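Local coordinates for protein D-alanyl transferase DltD (Enterococcus faecium TX0133A04, PDB 6PFX) that probably takes part in the D-alanylation of lipoteichoic acid in the Gram-positive cell wall, as a membrane-associated member of the DltD family, at residues S49-F54 with D207-R212. Residues are numbered along the deposited sequence; the frame is centred on the assembly and turned at random.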
ATOM      1  N   SER A  49       6.978   7.487  -3.149  1.00 20.04           N
ATOM      2  CA  SER A  49       7.792   8.309  -4.032  1.00 28.00           C
ATOM      3  C   SER A  49       8.524   9.432  -3.302  1.00 26.46           C
ATOM      4  O   SER A  49       9.233  10.212  -3.948  1.00 32.56           O
ATOM      5  CB  SER A  49       6.924   8.927  -5.129  1.00 29.27           C
ATOM      6  OG  SER A  49       6.127   9.966  -4.587  1.00 27.55           O
ATOM      7  N   ARG A  50       8.382   9.542  -1.981  1.00 25.20           N
ATOM      8  CA  ARG A  50       9.006  10.644  -1.247  1.00 27.80           C
ATOM      9  C   ARG A  50      10.469  10.286  -0.984  1.00 16.95           C
ATOM     10  O   ARG A  50      10.863   9.906   0.123  1.00 22.73           O
ATOM     11  CB  ARG A  50       8.259  10.945   0.050  1.00 28.13           C
ATOM     12  CG  ARG A  50       6.768  11.276  -0.095  1.00 27.68           C
ATOM     13  CD  ARG A  50       6.514  12.470  -1.009  1.00 34.28           C
ATOM     14  NE  ARG A  50       6.687  12.156  -2.426  1.00 35.59           N
ATOM     15  CZ  ARG A  50       7.016  13.049  -3.357  1.00 42.34           C
ATOM     16  NH1 ARG A  50       7.152  12.667  -4.621  1.00 41.30           N
ATOM     17  NH2 ARG A  50       7.224  14.317  -3.023  1.00 44.91           N
ATOM     18  N   ILE A  51      11.296  10.432  -2.019  1.00 21.40           N
ATOM     19  CA  ILE A  51      12.716  10.111  -1.901  1.00 21.14           C
ATOM     20  C   ILE A  51      13.419  11.240  -1.151  1.00 22.32           C
ATOM     21  O   ILE A  51      13.458  12.384  -1.615  1.00 32.07           O
ATOM     22  CB  ILE A  51      13.373   9.881  -3.271  1.00 22.21           C
ATOM     23  CG1 ILE A  51      12.572   8.897  -4.129  1.00 29.25           C
ATOM     24  CG2 ILE A  51      14.818   9.361  -3.081  1.00 21.79           C
ATOM     25  CD1 ILE A  51      12.723   7.458  -3.730  1.00 23.97           C
ATOM     26  N   SER A  52      13.970  10.913   0.009  1.00 22.06           N
ATOM     27  CA  SER A  52      14.765  11.794   0.847  1.00 19.08           C
ATOM     28  C   SER A  52      15.868  10.902   1.406  1.00 18.76           C
ATOM     29  O   SER A  52      15.869   9.686   1.155  1.00 18.01           O
ATOM     30  CB  SER A  52      13.936  12.348   1.993  1.00 21.95           C
ATOM     31  OG  SER A  52      13.732  11.366   2.994  1.00 20.06           O
ATOM     32  N   PRO A  53      16.801  11.441   2.188  1.00 16.23           N
ATOM     33  CA  PRO A  53      17.839  10.575   2.770  1.00 15.73           C
ATOM     34  C   PRO A  53      17.290   9.452   3.643  1.00 14.71           C
ATOM     35  O   PRO A  53      18.017   8.477   3.878  1.00 17.80           O
ATOM     36  CB  PRO A  53      18.717  11.554   3.568  1.00 15.51           C
ATOM     37  CG  PRO A  53      18.489  12.885   2.899  1.00 17.74           C
ATOM     38  CD  PRO A  53      17.039  12.868   2.476  1.00 17.33           C
ATOM     39  N   PHE A  54      16.024   9.533   4.084  1.00 15.78           N
ATOM     40  CA  PHE A  54      15.441   8.595   5.050  1.00 12.03           C
ATOM     41  C   PHE A  54      14.480   7.596   4.432  1.00 11.83           C
ATOM     42  O   PHE A  54      14.002   6.696   5.134  1.00 13.41           O
ATOM     43  CB  PHE A  54      14.783   9.383   6.192  1.00 13.35           C
ATOM     44  CG  PHE A  54      15.668  10.469   6.679  1.00 13.73           C
ATOM     45  CD1 PHE A  54      16.761  10.175   7.480  1.00 13.99           C
ATOM     46  CD2 PHE A  54      15.498  11.764   6.232  1.00 11.80           C
ATOM     47  CE1 PHE A  54      17.642  11.158   7.869  1.00 14.24           C
ATOM     48  CE2 PHE A  54      16.373  12.766   6.632  1.00 14.46           C
ATOM     49  CZ  PHE A  54      17.447  12.461   7.443  1.00 14.05           C
ATOM     50  N   ASP A 207      20.709   7.659  -5.266  1.00 27.14           N
ATOM     51  CA  ASP A 207      22.149   7.792  -5.060  1.00 27.28           C
ATOM     52  C   ASP A 207      22.504   9.169  -4.507  1.00 30.34           C
ATOM     53  O   ASP A 207      23.325   9.290  -3.589  1.00 33.80           O
ATOM     54  CB  ASP A 207      22.899   7.567  -6.375  1.00 40.22           C
ATOM     55  CG  ASP A 207      22.734   6.159  -6.920  1.00 48.06           C
ATOM     56  OD1 ASP A 207      22.036   5.343  -6.283  1.00 49.26           O
ATOM     57  OD2 ASP A 207      23.305   5.866  -7.992  1.00 56.72           O
ATOM     58  N   HIS A 208      21.914  10.224  -5.072  1.00 29.41           N
ATOM     59  CA  HIS A 208      22.175  11.575  -4.590  1.00 34.35           C
ATOM     60  C   HIS A 208      21.837  11.708  -3.110  1.00 33.34           C
ATOM     61  O   HIS A 208      22.666  12.157  -2.309  1.00 30.37           O
ATOM     62  CB  HIS A 208      21.369  12.577  -5.418  1.00 32.86           C
ATOM     63  CG  HIS A 208      21.553  14.000  -4.993  1.00 41.78           C
ATOM     64  ND1 HIS A 208      20.497  14.856  -4.774  1.00 46.94           N
ATOM     65  CD2 HIS A 208      22.675  14.713  -4.733  1.00 44.66           C
ATOM     66  CE1 HIS A 208      20.959  16.038  -4.405  1.00 48.19           C
ATOM     67  NE2 HIS A 208      22.278  15.977  -4.371  1.00 51.35           N
ATOM     68  N   GLU A 209      20.618  11.325  -2.724  1.00 26.87           N
ATOM     69  CA  GLU A 209      20.218  11.456  -1.328  1.00 26.23           C
ATOM     70  C   GLU A 209      21.107  10.626  -0.411  1.00 26.31           C
ATOM     71  O   GLU A 209      21.344  11.013   0.737  1.00 26.19           O
ATOM     72  CB  GLU A 209      18.743  11.078  -1.170  1.00 23.28           C
ATOM     73  CG  GLU A 209      17.775  11.917  -2.012  1.00 24.32           C
ATOM     74  CD  GLU A 209      17.704  13.375  -1.590  1.00 33.86           C
ATOM     75  OE1 GLU A 209      18.163  13.708  -0.480  1.00 33.28           O
ATOM     76  OE2 GLU A 209      17.182  14.195  -2.377  1.00 39.91           O
ATOM     77  N   SER A 210      21.635   9.499  -0.898  1.00 21.25           N
ATOM     78  CA  SER A 210      22.463   8.666  -0.034  1.00 23.22           C
ATOM     79  C   SER A 210      23.732   9.398   0.399  1.00 24.99           C
ATOM     80  O   SER A 210      24.215   9.186   1.515  1.00 23.01           O
ATOM     81  CB  SER A 210      22.824   7.354  -0.731  1.00 27.98           C
ATOM     82  OG  SER A 210      23.826   7.573  -1.702  1.00 33.55           O
ATOM     83  N   LYS A 211      24.275  10.268  -0.460  1.00 29.61           N
ATOM     84  CA  LYS A 211      25.503  10.985  -0.132  1.00 29.88           C
ATOM     85  C   LYS A 211      25.334  11.946   1.039  1.00 30.58           C
ATOM     86  O   LYS A 211      26.334  12.415   1.598  1.00 28.35           O
ATOM     87  CB  LYS A 211      25.975  11.780  -1.350  1.00 32.94           C
ATOM     88  CG  LYS A 211      26.376  10.930  -2.541  1.00 41.74           C
ATOM     89  CD  LYS A 211      26.792  11.810  -3.714  1.00 49.54           C
ATOM     90  CE  LYS A 211      27.208  10.982  -4.916  1.00 58.45           C
ATOM     91  NZ  LYS A 211      27.552  11.845  -6.082  1.00 63.99           N
ATOM     92  N   ARG A 212      24.099  12.263   1.417  1.00 28.94           N
ATOM     93  CA  ARG A 212      23.858  13.192   2.513  1.00 25.10           C
ATOM     94  C   ARG A 212      23.914  12.519   3.872  1.00 25.32           C
ATOM     95  O   ARG A 212      23.917  13.218   4.888  1.00 24.69           O
ATOM     96  CB  ARG A 212      22.508  13.873   2.302  1.00 25.82           C
ATOM     97  CG  ARG A 212      22.385  14.480   0.912  1.00 29.71           C
ATOM     98  CD  ARG A 212      20.991  14.975   0.651  1.00 29.32           C
ATOM     99  NE  ARG A 212      20.677  16.132   1.477  1.00 32.09           N
ATOM    100  CZ  ARG A 212      19.490  16.726   1.504  1.00 30.54           C
ATOM    101  NH1 ARG A 212      18.499  16.263   0.758  1.00 32.40           N
ATOM    102  NH2 ARG A 212      19.296  17.778   2.285  1.00 35.51           N
TER
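P53 lies against E209 and R212, its CD and CG meeting the carboxylate oxygen OE1 of one while CG lies over a guanidinium face of the other. The tight spot is at E209, where P53 CD touches E209 OE1 at 3.3 Å. With CG anti to its carbonyl carbon (chi1 -59°) and the chain bent at chi2 (-67°), E209 folds across the loop backbone and brings OE1 to the proline. Through its syn lone pair, E209 OE1 also takes a salt-bridging hydrogen bond from R212 NH1 (2.9 Å), near the guanidinium plane, which probably helps place that group beside P53. The rest is ordinary van der Waals contact: I51 CG2 reaches E209 CG at 4.1 Å, and at the looser margin the partly exposed R212 sets its CD 4.0 Å from P53 CG. No hydrogen bond joins the segments. Within the loop, S52 OG accepts from F54 N in an ST turn, and P53 CB lies 4.0 Å above the F54 ring, over its centre. This loop, following strand 39-43 of the parallel sheet, packs against helix 203-210 and the residues after it, with helix 56-62 touching I51 and E209, helix 219-233 P53 and R212, and helix 351-365 S52 and F54.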